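Local coordinates for protein cytochrome P450 (CYP102L1) (Mycobacterium phage Adler, PDB 6N6Q) that binds heme and probably acts as a viral cytochrome P450 monooxygenase whose substrate is not established, at residues 28-33 with 40-45; 249-254 with 269-274; 356-359 with 364-367; 323-328 with 428-433. All coordinates share one frame; numbering follows the deposited sequence.

How the contacts relate
Contacts 2 and 4 lie near the heme, whereas contacts 1 and 3 lie at the surface, their centres about 25 and 30 Å from the centre of the chain. In contact 2 Thr-274 touches the heme and the side chain of Gln-271 is about 6 Å from it; in contact 4 Glu-428 and Met-429 touch it. The nearest atoms of contacts 2 and 4 are about 11 Å apart, so the heme pocket relates them rather than direct touch. Contacts 1 and 2 occupy opposite sides of the chain's centre, with centres about 41 Å apart. In sequence, contact 3 falls between the two segments of contact 4, yet their centres are about 42 Å apart.

Contact 1 of 4, residues 28-33 with 40-45; sequences LSVDFA and TREGRR
The Phe-32 ring meets Glu-42 at its edge, where Phe-32 CZ comes 4.1 Å from Glu-42 CB near the ring plane; it touches the root of the glutamate and not its carboxylate. On one face of the ring, within its own segment, lies Val-30 CG1, 3.6 Å above the plane of Phe-32 and offset toward the rim. The guanidinium of Arg-45 has Leu-28 N at its edge and in its plane; Leu-28 N and Arg-45 NH1 are 3.1 Å apart, but both are donors, and the approach is a close passage, not a bond.

What joins Leu-28 to Arg-45 is aliphatic: the two side chains run past one another in opposite directions, with Leu-28 CD1 3.9 Å from Arg-45 CD. The arginine chain is extended from CG to NE, which carries NH1 back along the leucine to its CB. Arg-45 NE forms a salt bridge with Glu-42 OE1 at 3.4 Å. That same OE1 is hydrogen-bonded to His-46, giving one carboxylate oxygen two partners, while Glu-42 OE2 lies 3.7 Å from Val-30 CG2. The bend of Glu-42 at chi2 (67°) turns its carboxylate across the valine at about a right angle. Farther along, Asp-31 OD1 accepts from Ala-33 N in an Asx turn just ahead of the helix.

This surface contact folds the N-terminal segment 28-33 back over the last turn of helix 35-43, the A helix of the P450 fold. Strand 49-53 lies alongside: Phe-32 touches Gln-52, and Glu-42 touches both Phe-50 and Gln-52.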
loop_
_atom_site.group_PDB
_atom_site.type_symbol
_atom_site.label_atom_id
_atom_site.label_comp_id
_atom_site.label_asym_id
_atom_site.label_seq_id
_atom_site.Cartn_x
_atom_site.Cartn_y
_atom_site.Cartn_z
ATOM N N LEU A 28 15.870 8.749 -27.599
ATOM C CA LEU A 28 14.626 8.093 -27.224
ATOM C C LEU A 28 13.581 9.141 -26.871
ATOM O O LEU A 28 13.883 10.127 -26.194
ATOM C CB LEU A 28 14.836 7.146 -26.030
ATOM C CG LEU A 28 14.062 5.825 -25.931
ATOM C CD1 LEU A 28 14.433 5.107 -24.643
ATOM C CD2 LEU A 28 12.557 6.021 -26.009
ATOM N N SER A 29 12.353 8.920 -27.333
ATOM C CA SER A 29 11.208 9.735 -26.948
ATOM C C SER A 29 10.394 8.950 -25.925
ATOM O O SER A 29 9.818 7.907 -26.250
ATOM C CB SER A 29 10.364 10.106 -28.163
ATOM O OG SER A 29 11.110 10.894 -29.074
ATOM N N VAL A 30 10.354 9.446 -24.690
ATOM C CA VAL A 30 9.640 8.801 -23.597
ATOM C C VAL A 30 8.502 9.705 -23.150
ATOM O O VAL A 30 8.673 10.923 -23.030
ATOM C CB VAL A 30 10.576 8.480 -22.412
ATOM C CG1 VAL A 30 9.817 7.747 -21.316
ATOM C CG2 VAL A 30 11.763 7.660 -22.881
ATOM N N ASP A 31 7.341 9.105 -22.905
ATOM C CA ASP A 31 6.184 9.810 -22.368
ATOM C C ASP A 31 6.123 9.573 -20.865
ATOM O O ASP A 31 5.928 8.436 -20.421
ATOM C CB ASP A 31 4.897 9.340 -23.042
ATOM C CG ASP A 31 3.702 10.206 -22.687
ATOM O OD1 ASP A 31 3.890 11.242 -22.013
ATOM O OD2 ASP A 31 2.573 9.851 -23.086
ATOM N N PHE A 32 6.294 10.642 -20.085
ATOM C CA PHE A 32 6.266 10.563 -18.629
ATOM C C PHE A 32 4.913 10.963 -18.051
ATOM O O PHE A 32 4.841 11.429 -16.907
ATOM C CB PHE A 32 7.379 11.422 -18.028
ATOM C CG PHE A 32 8.761 10.948 -18.374
ATOM C CD1 PHE A 32 9.340 9.897 -17.681
ATOM C CD2 PHE A 32 9.481 11.551 -19.391
ATOM C CE1 PHE A 32 10.609 9.456 -17.998
ATOM C CE2 PHE A 32 10.751 11.113 -19.711
ATOM C CZ PHE A 32 11.315 10.065 -19.014
ATOM N N ALA A 33 3.837 10.804 -18.826
ATOM C CA ALA A 33 2.496 10.974 -18.278
ATOM C C ALA A 33 2.280 10.037 -17.096
ATOM O O ALA A 33 1.788 10.449 -16.039
ATOM C CB ALA A 33 1.451 10.728 -19.364
ATOM N N THR A 40 10.955 3.619 -16.152
ATOM C CA THR A 40 11.384 2.253 -16.435
ATOM C C THR A 40 11.797 2.100 -17.894
ATOM O O THR A 40 12.840 1.507 -18.194
ATOM C CB THR A 40 10.266 1.269 -16.081
ATOM O OG1 THR A 40 10.027 1.303 -14.668
ATOM C CG2 THR A 40 10.641 -0.149 -16.491
ATOM N N ARG A 41 10.990 2.631 -18.817
ATOM C CA ARG A 41 11.372 2.615 -20.225
ATOM C C ARG A 41 12.630 3.440 -20.457
ATOM O O ARG A 41 13.499 3.057 -21.250
ATOM C CB ARG A 41 10.222 3.132 -21.091
ATOM C CG ARG A 41 8.935 2.338 -20.952
ATOM C CD ARG A 41 7.935 2.704 -22.039
ATOM N NE ARG A 41 6.696 1.938 -21.922
ATOM C CZ ARG A 41 6.534 0.700 -22.380
ATOM N NH1 ARG A 41 7.537 0.079 -22.988
ATOM N NH2 ARG A 41 5.372 0.081 -22.228
ATOM N N GLU A 42 12.747 4.576 -19.766
ATOM C CA GLU A 42 13.949 5.395 -19.865
ATOM C C GLU A 42 15.169 4.676 -19.303
ATOM O O GLU A 42 16.282 4.855 -19.813
ATOM C CB GLU A 42 13.722 6.725 -19.140
ATOM C CG GLU A 42 14.981 7.523 -18.822
ATOM C CD GLU A 42 15.684 8.040 -20.058
ATOM O OE1 GLU A 42 16.865 8.436 -19.952
ATOM O OE2 GLU A 42 15.059 8.052 -21.137
ATOM N N GLY A 43 14.980 3.848 -18.275
ATOM C CA GLY A 43 16.103 3.183 -17.637
ATOM C C GLY A 43 16.774 2.126 -18.487
ATOM O O GLY A 43 17.930 1.777 -18.220
ATOM N N ARG A 44 16.084 1.604 -19.500
ATOM C CA ARG A 44 16.656 0.540 -20.317
ATOM C C ARG A 44 17.703 1.039 -21.302
ATOM O O ARG A 44 18.412 0.217 -21.892
ATOM C CB ARG A 44 15.552 -0.208 -21.066
ATOM C CG ARG A 44 14.806 -1.212 -20.200
ATOM C CD ARG A 44 13.921 -2.120 -21.034
ATOM N NE ARG A 44 12.818 -1.391 -21.655
ATOM C CZ ARG A 44 11.631 -1.213 -21.088
ATOM N NH1 ARG A 44 11.389 -1.711 -19.881
ATOM N NH2 ARG A 44 10.684 -0.538 -21.725
ATOM N N ARG A 45 17.823 2.351 -21.496
ATOM C CA ARG A 45 18.897 2.914 -22.299
ATOM C C ARG A 45 20.076 3.365 -21.447
ATOM O O ARG A 45 21.034 3.936 -21.980
ATOM C CB ARG A 45 18.375 4.074 -23.151
ATOM C CG ARG A 45 18.278 5.417 -22.442
ATOM C CD ARG A 45 17.818 6.494 -23.416
ATOM N NE ARG A 45 18.244 7.830 -23.011
ATOM C CZ ARG A 45 18.103 8.914 -23.766
ATOM N NH1 ARG A 45 17.548 8.819 -24.966
ATOM N NH2 ARG A 45 18.521 10.093 -23.325
#

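Contact 2 of 4, residues 249-254 with 269-274; sequences DIMLTA and GNQILT
Met-251 lays its sulfur against the aliphatic root of Gln-271: Met-251 SD is 3.6 Å from Gln-271 CB and 3.8 Å from Gln-271 CG. Its methyl group turns to the next residue, with Met-251 CE 4.2 Å from Ile-272 CG1. The thioether is extended as far as SD and then bends at chi3 (-61°), and this bend separates the two tasks, sulfur to the glutamine and methyl to the isoleucine. The closest CA atoms, those of Met-251 and Gln-271, are still 9.0 Å apart, evidence that side chains alone bridge the gap.

In P450 terms the contact joins the short H helix, 247-253, to the first half of helix 265-296, the long central helix that runs across the heme. Leu-113 of helix 104-113 and Leu-263 and Ile-268 also touch Met-251, leaving it buried. Gln-271 is bent at chi2 (-64°), which carries its amide away from the sulfur; NE2 donates to Asn-267 OD1 and OE1 accepts from Met-96 N.

One turn on, Thr-274 touches the heme. Its hydroxyl is tied to its own helix, Thr-274 OG1 donating to Asn-270 O at 2.7 Å from 42° above the carbonyl plane, while Thr-274 N reaches the same oxygen from the opposite face. On the partner helix Thr-253 OG1 makes the equivalent bond to Asp-249 O, 2.9 Å long.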
loop_
_atom_site.group_PDB
_atom_site.type_symbol
_atom_site.label_atom_id
_atom_site.label_comp_id
_atom_site.label_asym_id
_atom_site.label_seq_id
_atom_site.Cartn_x
_atom_site.Cartn_y
_atom_site.Cartn_z
ATOM N N ASP A 249 -5.827 1.734 21.189
ATOM C CA ASP A 249 -5.595 1.537 22.616
ATOM C C ASP A 249 -4.121 1.697 22.965
ATOM O O ASP A 249 -3.778 2.356 23.952
ATOM C CB ASP A 249 -6.096 0.161 23.047
ATOM C CG ASP A 249 -7.607 0.085 23.129
ATOM O OD1 ASP A 249 -8.235 1.083 23.543
ATOM O OD2 ASP A 249 -8.170 -0.975 22.783
ATOM N N ILE A 250 -3.234 1.104 22.163
ATOM C CA ILE A 250 -1.806 1.188 22.454
ATOM C C ILE A 250 -1.313 2.625 22.324
ATOM O O ILE A 250 -0.448 3.067 23.090
ATOM C CB ILE A 250 -1.020 0.225 21.548
ATOM C CG1 ILE A 250 -1.433 -1.220 21.834
ATOM C CG2 ILE A 250 0.479 0.389 21.755
ATOM C CD1 ILE A 250 -0.658 -2.252 21.035
ATOM N N MET A 251 -1.857 3.381 21.366
ATOM C CA MET A 251 -1.458 4.778 21.228
ATOM C C MET A 251 -1.914 5.613 22.419
ATOM O O MET A 251 -1.281 6.624 22.745
ATOM C CB MET A 251 -2.002 5.364 19.923
ATOM C CG MET A 251 -1.221 4.931 18.688
ATOM S SD MET A 251 -1.734 5.766 17.172
ATOM C CE MET A 251 -3.442 5.241 17.053
ATOM N N LEU A 252 -2.999 5.208 23.078
ATOM C CA LEU A 252 -3.484 5.894 24.266
ATOM C C LEU A 252 -2.920 5.318 25.559
ATOM O O LEU A 252 -3.172 5.882 26.629
ATOM C CB LEU A 252 -5.015 5.843 24.319
ATOM C CG LEU A 252 -5.781 6.628 23.253
ATOM C CD1 LEU A 252 -7.242 6.212 23.234
ATOM C CD2 LEU A 252 -5.656 8.124 23.500
ATOM N N THR A 253 -2.166 4.222 25.488
ATOM C CA THR A 253 -1.675 3.533 26.675
ATOM C C THR A 253 -0.156 3.496 26.755
ATOM O O THR A 253 0.414 3.878 27.784
ATOM C CB THR A 253 -2.230 2.098 26.715
ATOM O OG1 THR A 253 -3.659 2.135 26.820
ATOM C CG2 THR A 253 -1.653 1.329 27.896
ATOM N N ALA A 254 0.517 3.048 25.698
ATOM C CA ALA A 254 1.949 2.789 25.761
ATOM C C ALA A 254 2.751 4.075 25.602
ATOM O O ALA A 254 2.530 4.847 24.663
ATOM C CB ALA A 254 2.353 1.782 24.685
ATOM N N GLY A 269 -3.945 11.439 16.015
ATOM C CA GLY A 269 -4.791 11.701 14.864
ATOM C C GLY A 269 -4.052 11.582 13.548
ATOM O O GLY A 269 -4.647 11.228 12.527
ATOM N N ASN A 270 -2.746 11.867 13.549
ATOM C CA ASN A 270 -1.954 11.707 12.334
ATOM C C ASN A 270 -1.727 10.236 12.011
ATOM O O ASN A 270 -1.751 9.843 10.840
ATOM C CB ASN A 270 -0.620 12.439 12.471
ATOM C CG ASN A 270 -0.771 13.945 12.404
ATOM O OD1 ASN A 270 -1.778 14.457 11.918
ATOM N ND2 ASN A 270 0.237 14.663 12.885
ATOM N N GLN A 271 -1.504 9.408 13.035
ATOM C CA GLN A 271 -1.296 7.985 12.789
ATOM C C GLN A 271 -2.555 7.332 12.233
ATOM O O GLN A 271 -2.476 6.491 11.330
ATOM C CB GLN A 271 -0.851 7.284 14.073
ATOM C CG GLN A 271 0.335 7.926 14.781
ATOM C CD GLN A 271 1.615 7.889 13.967
ATOM O OE1 GLN A 271 1.700 7.212 12.941
ATOM N NE2 GLN A 271 2.622 8.623 14.425
ATOM N N ILE A 272 -3.723 7.707 12.759
ATOM C CA ILE A 272 -4.982 7.190 12.230
ATOM C C ILE A 272 -5.123 7.554 10.757
ATOM O O ILE A 272 -5.455 6.708 9.917
ATOM C CB ILE A 272 -6.169 7.715 13.057
ATOM C CG1 ILE A 272 -6.132 7.135 14.473
ATOM C CG2 ILE A 272 -7.487 7.392 12.367
ATOM C CD1 ILE A 272 -7.174 7.723 15.401
ATOM N N LEU A 273 -4.869 8.823 10.423
ATOM C CA LEU A 273 -4.891 9.237 9.024
ATOM C C LEU A 273 -3.836 8.497 8.217
ATOM O O LEU A 273 -4.065 8.146 7.055
ATOM C CB LEU A 273 -4.680 10.747 8.915
ATOM C CG LEU A 273 -5.830 11.655 9.349
ATOM C CD1 LEU A 273 -5.461 13.111 9.114
ATOM C CD2 LEU A 273 -7.104 11.294 8.604
ATOM N N THR A 274 -2.671 8.248 8.821
ATOM C CA THR A 274 -1.602 7.545 8.119
ATOM C C THR A 274 -2.018 6.122 7.769
ATOM O O THR A 274 -1.951 5.711 6.606
ATOM C CB THR A 274 -0.331 7.537 8.970
ATOM O OG1 THR A 274 0.127 8.880 9.166
ATOM C CG2 THR A 274 0.755 6.718 8.289
#

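Contact 3 of 4, residues 356-359 with 364-367; sequences TTIG and AFKK
A two-stranded antiparallel beta hairpin, strands 356-357 and 364-365, forms this contact; it is inserted between strands 347-352 and 370-374 of the larger mixed sheet, the place of the small second sheet in the P450 fold. Thr-356 and Phe-365 are a hydrogen-bonded pair, their CA atoms 5.4 Å apart. Thr-356 N donates to Phe-365 O at 2.9 Å, and Phe-365 N donates to Thr-356 O at 2.8 Å, the latter with an N-H...acceptor angle of 156°. The following pair, Thr-357 with Ala-364, is non-hydrogen-bonded and closer, at 4.4 Å between CA atoms.

On the sheet face bearing these two residues, Thr-357 CG2 lies over Ala-364, 3.8 Å from Ala-364 CA and 4.0 Å from Ala-364 CB. Phe-365 projects from the other face, shared with Thr-356, and there its ring meets Ile-358 just past the strand end. Ile-358 CD1 and CG1 both approach Phe-365 CE2, CD1 at 3.6 Å, obliquely to the ring. With CG1 set between the backbone N and the carbonyl carbon (chi1 51°), the isoleucine tip is brought toward the ring although its CB does not point straight at it. Trp-77 of strand 77-79 packs edge-to-face with Phe-365, and Ile-49 touches both Phe-365 and Ile-358.

Two reciprocal backbone bonds thus fix the strand register, while the apolar cluster on one side presses the hairpin onto the larger sheet and helix 65-71; the opposite side, with Thr-357 and Ala-364, is exposed to solvent.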
loop_
_atom_site.group_PDB
_atom_site.type_symbol
_atom_site.label_atom_id
_atom_site.label_comp_id
_atom_site.label_asym_id
_atom_site.label_seq_id
_atom_site.Cartn_x
_atom_site.Cartn_y
_atom_site.Cartn_z
ATOM N N THR A 356 29.391 9.350 0.324
ATOM C CA THR A 356 29.717 7.993 -0.085
ATOM C C THR A 356 29.710 7.907 -1.604
ATOM O O THR A 356 29.466 8.891 -2.309
ATOM C CB THR A 356 28.738 6.967 0.503
ATOM O OG1 THR A 356 27.398 7.310 0.128
ATOM C CG2 THR A 356 28.851 6.912 2.021
ATOM N N THR A 357 29.996 6.705 -2.102
ATOM C CA THR A 357 29.925 6.375 -3.517
ATOM C C THR A 357 29.303 4.995 -3.652
ATOM O O THR A 357 29.551 4.113 -2.823
ATOM C CB THR A 357 31.311 6.378 -4.186
ATOM O OG1 THR A 357 32.098 5.301 -3.660
ATOM C CG2 THR A 357 32.040 7.696 -3.943
ATOM N N ILE A 358 28.494 4.806 -4.691
ATOM C CA ILE A 358 27.940 3.488 -4.981
ATOM C C ILE A 358 28.671 2.909 -6.184
ATOM O O ILE A 358 29.587 3.535 -6.726
ATOM C CB ILE A 358 26.421 3.547 -5.224
ATOM C CG1 ILE A 358 26.082 4.622 -6.258
ATOM C CG2 ILE A 358 25.682 3.791 -3.917
ATOM C CD1 ILE A 358 24.614 4.680 -6.615
ATOM N N GLY A 359 28.280 1.710 -6.602
ATOM C CA GLY A 359 28.910 1.078 -7.746
ATOM C C GLY A 359 30.341 0.652 -7.496
ATOM O O GLY A 359 30.605 -0.199 -6.640
ATOM N N ALA A 364 29.490 9.675 -7.029
ATOM C CA ALA A 364 29.692 10.164 -5.676
ATOM C C ALA A 364 28.444 10.890 -5.194
ATOM O O ALA A 364 27.712 11.498 -5.981
ATOM C CB ALA A 364 30.901 11.098 -5.607
ATOM N N PHE A 365 28.203 10.820 -3.888
ATOM C CA PHE A 365 27.035 11.453 -3.287
ATOM C C PHE A 365 27.443 12.137 -1.993
ATOM O O PHE A 365 27.984 11.491 -1.090
ATOM C CB PHE A 365 25.922 10.432 -3.028
ATOM C CG PHE A 365 25.315 9.872 -4.282
ATOM C CD1 PHE A 365 24.317 10.562 -4.952
ATOM C CD2 PHE A 365 25.741 8.656 -4.791
ATOM C CE1 PHE A 365 23.757 10.051 -6.108
ATOM C CE2 PHE A 365 25.184 8.139 -5.946
ATOM C CZ PHE A 365 24.191 8.837 -6.604
ATOM N N LYS A 366 27.192 13.439 -1.915
ATOM C CA LYS A 366 27.343 14.171 -0.668
ATOM C C LYS A 366 26.217 13.793 0.290
ATOM O O LYS A 366 25.138 13.363 -0.127
ATOM C CB LYS A 366 27.349 15.678 -0.953
ATOM C CG LYS A 366 27.208 16.598 0.254
ATOM C CD LYS A 366 28.361 16.445 1.234
ATOM C CE LYS A 366 28.119 17.280 2.481
ATOM N NZ LYS A 366 26.705 17.164 2.948
ATOM N N LYS A 367 26.493 13.914 1.588
ATOM C CA LYS A 367 25.477 13.676 2.606
ATOM C C LYS A 367 24.217 14.482 2.309
ATOM O O LYS A 367 24.287 15.638 1.882
ATOM C CB LYS A 367 26.027 14.040 3.989
ATOM C CG LYS A 367 25.010 13.951 5.116
ATOM C CD LYS A 367 25.608 14.390 6.442
ATOM C CE LYS A 367 24.553 14.420 7.536
ATOM N NZ LYS A 367 25.113 14.852 8.845
#

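Contact 4 of 4, residues 323-328 with 428-433; sequences DQIAKL and EMVIAL. With HEM (protoporphyrin IX containing Fe), chain E.
Segment 323-328, a weakly bonded helical turn running into the residue just before helix 329-341, comes closest to helix 422-439 at Ile-325 and Val-430, whose CA atoms are 6.7 Å apart. Ile-325 points at the partner helix and divides its branches between two successive residues. Its CG2 meets Val-430 CG1 at 3.7 Å, the two side chains passing in opposite directions, while its other branch crosses Ile-431 at about a right angle, with Ile-325 CD1 3.5 Å from Ile-431 CG1. Because chi2 of Ile-325 is -46°, the CD1 end is folded round rather than extended, and CG1 and CD1 both touch Ile-431. Leu-328 adds a second touch: Leu-328 CD1 is 3.7 Å from Val-430 CG1. That methyl thus meets both Ile-325 and Leu-328, which reach it from roughly perpendicular directions. Leu-331 and Ile-335 of helix 329-341 touch Val-430 too, and Phe-320 touches both Ile-325 and Ile-431.

All four contacting residues are buried and apolar. Other side chains of helix 422-439 turn to the cofactor: Met-429 SD lies 3.7 Å from CBB of a heme vinyl group, and Glu-428 OE2, hydrogen-bonded to Ser-283, is 3.8 Å from heme CMC. This L helix belongs to the conserved P450 core and lines the heme pocket with one side; here it also packs on the short turn between the J and K helices, probably the J' helix.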
loop_
_atom_site.group_PDB
_atom_site.type_symbol
_atom_site.label_atom_id
_atom_site.label_comp_id
_atom_site.label_asym_id
_atom_site.label_seq_id
_atom_site.Cartn_x
_atom_site.Cartn_y
_atom_site.Cartn_z
ATOM N N ASP A 323 -4.308 -19.591 11.808
ATOM C CA ASP A 323 -3.182 -20.391 11.338
ATOM C C ASP A 323 -3.333 -20.844 9.892
ATOM O O ASP A 323 -2.322 -21.120 9.237
ATOM C CB ASP A 323 -2.994 -21.612 12.241
ATOM C CG ASP A 323 -2.269 -21.277 13.526
ATOM O OD1 ASP A 323 -1.319 -20.467 13.479
ATOM O OD2 ASP A 323 -2.648 -21.823 14.584
ATOM N N GLN A 324 -4.560 -20.926 9.376
ATOM C CA GLN A 324 -4.758 -21.438 8.025
ATOM C C GLN A 324 -4.275 -20.473 6.951
ATOM O O GLN A 324 -3.978 -20.910 5.835
ATOM C CB GLN A 324 -6.233 -21.764 7.792
ATOM C CG GLN A 324 -6.704 -23.031 8.478
ATOM C CD GLN A 324 -8.177 -23.302 8.245
ATOM O OE1 GLN A 324 -8.975 -22.375 8.095
ATOM N NE2 GLN A 324 -8.547 -24.577 8.217
ATOM N N ILE A 325 -4.183 -19.180 7.264
ATOM C CA ILE A 325 -3.895 -18.183 6.237
ATOM C C ILE A 325 -2.489 -18.371 5.681
ATOM O O ILE A 325 -2.289 -18.422 4.462
ATOM C CB ILE A 325 -4.103 -16.765 6.797
ATOM C CG1 ILE A 325 -5.536 -16.610 7.309
ATOM C CG2 ILE A 325 -3.789 -15.721 5.739
ATOM C CD1 ILE A 325 -6.587 -17.135 6.349
ATOM N N ALA A 326 -1.494 -18.487 6.562
ATOM C CA ALA A 326 -0.120 -18.657 6.110
ATOM C C ALA A 326 0.129 -20.015 5.468
ATOM O O ALA A 326 1.157 -20.186 4.803
ATOM C CB ALA A 326 0.848 -18.453 7.275
ATOM N N LYS A 327 -0.776 -20.978 5.645
ATOM C CA LYS A 327 -0.611 -22.292 5.039
ATOM C C LYS A 327 -0.994 -22.317 3.565
ATOM O O LYS A 327 -0.731 -23.320 2.893
ATOM C CB LYS A 327 -1.428 -23.336 5.808
ATOM C CG LYS A 327 -0.928 -23.586 7.230
ATOM C CD LYS A 327 -1.594 -24.795 7.876
ATOM C CE LYS A 327 -3.073 -24.558 8.136
ATOM N NZ LYS A 327 -3.681 -25.613 8.998
ATOM N N LEU A 328 -1.600 -21.250 3.049
ATOM C CA LEU A 328 -1.935 -21.154 1.628
ATOM C C LEU A 328 -0.688 -20.698 0.883
ATOM O O LEU A 328 -0.483 -19.509 0.634
ATOM C CB LEU A 328 -3.102 -20.198 1.413
ATOM C CG LEU A 328 -4.409 -20.562 2.119
ATOM C CD1 LEU A 328 -5.450 -19.468 1.933
ATOM C CD2 LEU A 328 -4.936 -21.896 1.615
ATOM N N GLU A 428 -4.330 -9.696 5.305
ATOM C CA GLU A 428 -5.622 -9.302 4.751
ATOM C C GLU A 428 -5.723 -9.606 3.262
ATOM O O GLU A 428 -6.821 -9.868 2.760
ATOM C CB GLU A 428 -5.880 -7.814 5.001
ATOM C CG GLU A 428 -4.897 -6.885 4.315
ATOM C CD GLU A 428 -5.392 -5.453 4.247
ATOM O OE1 GLU A 428 -6.592 -5.251 3.958
ATOM O OE2 GLU A 428 -4.584 -4.531 4.485
ATOM N N MET A 429 -4.600 -9.575 2.540
ATOM C CA MET A 429 -4.648 -9.840 1.106
ATOM C C MET A 429 -4.960 -11.302 0.813
ATOM O O MET A 429 -5.630 -11.602 -0.180
ATOM C CB MET A 429 -3.328 -9.434 0.448
ATOM C CG MET A 429 -3.119 -7.929 0.341
ATOM S SD MET A 429 -1.653 -7.474 -0.606
ATOM C CE MET A 429 -0.349 -8.177 0.401
ATOM N N VAL A 430 -4.495 -12.219 1.663
ATOM C CA VAL A 430 -4.754 -13.636 1.438
ATOM C C VAL A 430 -6.196 -13.987 1.790
ATOM O O VAL A 430 -6.879 -14.681 1.031
ATOM C CB VAL A 430 -3.753 -14.500 2.229
ATOM C CG1 VAL A 430 -4.091 -15.976 2.073
ATOM C CG2 VAL A 430 -2.335 -14.232 1.758
ATOM N N ILE A 431 -6.679 -13.514 2.944
ATOM C CA ILE A 431 -8.055 -13.802 3.343
ATOM C C ILE A 431 -9.034 -13.253 2.315
ATOM O O ILE A 431 -10.044 -13.892 1.993
ATOM C CB ILE A 431 -8.344 -13.237 4.747
ATOM C CG1 ILE A 431 -7.312 -13.735 5.757
ATOM C CG2 ILE A 431 -9.744 -13.622 5.197
ATOM C CD1 ILE A 431 -7.632 -13.360 7.191
ATOM N N ALA A 432 -8.754 -12.060 1.786
ATOM C CA ALA A 432 -9.642 -11.458 0.798
ATOM C C ALA A 432 -9.673 -12.280 -0.484
ATOM O O ALA A 432 -10.746 -12.550 -1.037
ATOM C CB ALA A 432 -9.204 -10.022 0.506
ATOM N N LEU A 433 -8.500 -12.689 -0.973
ATOM C CA LEU A 433 -8.445 -13.466 -2.207
ATOM C C LEU A 433 -8.982 -14.876 -2.001
ATOM O O LEU A 433 -9.664 -15.419 -2.878
ATOM C CB LEU A 433 -7.012 -13.513 -2.734
ATOM C CG LEU A 433 -6.531 -12.253 -3.452
ATOM C CD1 LEU A 433 -5.038 -12.318 -3.681
ATOM C CD2 LEU A 433 -7.265 -12.090 -4.771
HETATM C CHA HEM E . 5.842 2.130 4.668
HETATM C CHB HEM E . 4.381 -0.504 0.854
HETATM C CHC HEM E . 0.412 -1.863 3.317
HETATM C CHD HEM E . 1.524 1.351 6.788
HETATM C C1A HEM E . 5.822 1.521 3.428
HETATM C C2A HEM E . 6.854 1.583 2.409
HETATM C C3A HEM E . 6.449 0.860 1.363
HETATM C C4A HEM E . 5.146 0.304 1.670
HETATM C CMA HEM E . 7.239 0.658 0.054
HETATM C CAA HEM E . 8.188 2.355 2.497
HETATM C CBA HEM E . 7.947 3.792 2.043
HETATM C CGA HEM E . 9.249 4.544 1.937
HETATM O O1A HEM E . 10.330 3.916 2.091
HETATM O O2A HEM E . 9.206 5.777 1.694
HETATM C C1B HEM E . 3.210 -1.148 1.209
HETATM C C2B HEM E . 2.531 -2.166 0.432
HETATM C C3B HEM E . 1.430 -2.546 1.110
HETATM C C4B HEM E . 1.384 -1.774 2.339
HETATM C CMB HEM E . 3.051 -2.674 -0.934
HETATM C CAB HEM E . 0.346 -3.595 0.745
HETATM C CBB HEM E . 0.318 -4.313 -0.385
HETATM C C1C HEM E . 0.365 -1.140 4.492
HETATM C C2C HEM E . -0.606 -1.281 5.557
HETATM C C3C HEM E . -0.315 -0.403 6.518
HETATM C C4C HEM E . 0.868 0.342 6.104
HETATM C CMC HEM E . -1.791 -2.271 5.590
HETATM C CAC HEM E . -1.144 -0.266 7.819
HETATM C CBC HEM E . -0.830 0.592 8.795
HETATM C C1D HEM E . 2.791 1.838 6.530
HETATM C C2D HEM E . 3.525 2.801 7.333
HETATM C C3D HEM E . 4.711 3.013 6.751
HETATM C C4D HEM E . 4.783 2.196 5.555
HETATM C CMD HEM E . 3.020 3.466 8.633
HETATM C CAD HEM E . 5.819 3.963 7.262
HETATM C CBD HEM E . 6.677 3.252 8.303
HETATM C CGD HEM E . 7.816 4.144 8.734
HETATM O O1D HEM E . 8.259 4.027 9.907
HETATM O O2D HEM E . 8.279 4.976 7.910
HETATM N NA HEM E . 4.798 0.732 2.937
HETATM N NB HEM E . 2.483 -0.937 2.362
HETATM N NC HEM E . 1.245 -0.142 4.863
HETATM N ND HEM E . 3.593 1.495 5.455
HETATM FE FE HEM E . 2.954 0.390 3.838
#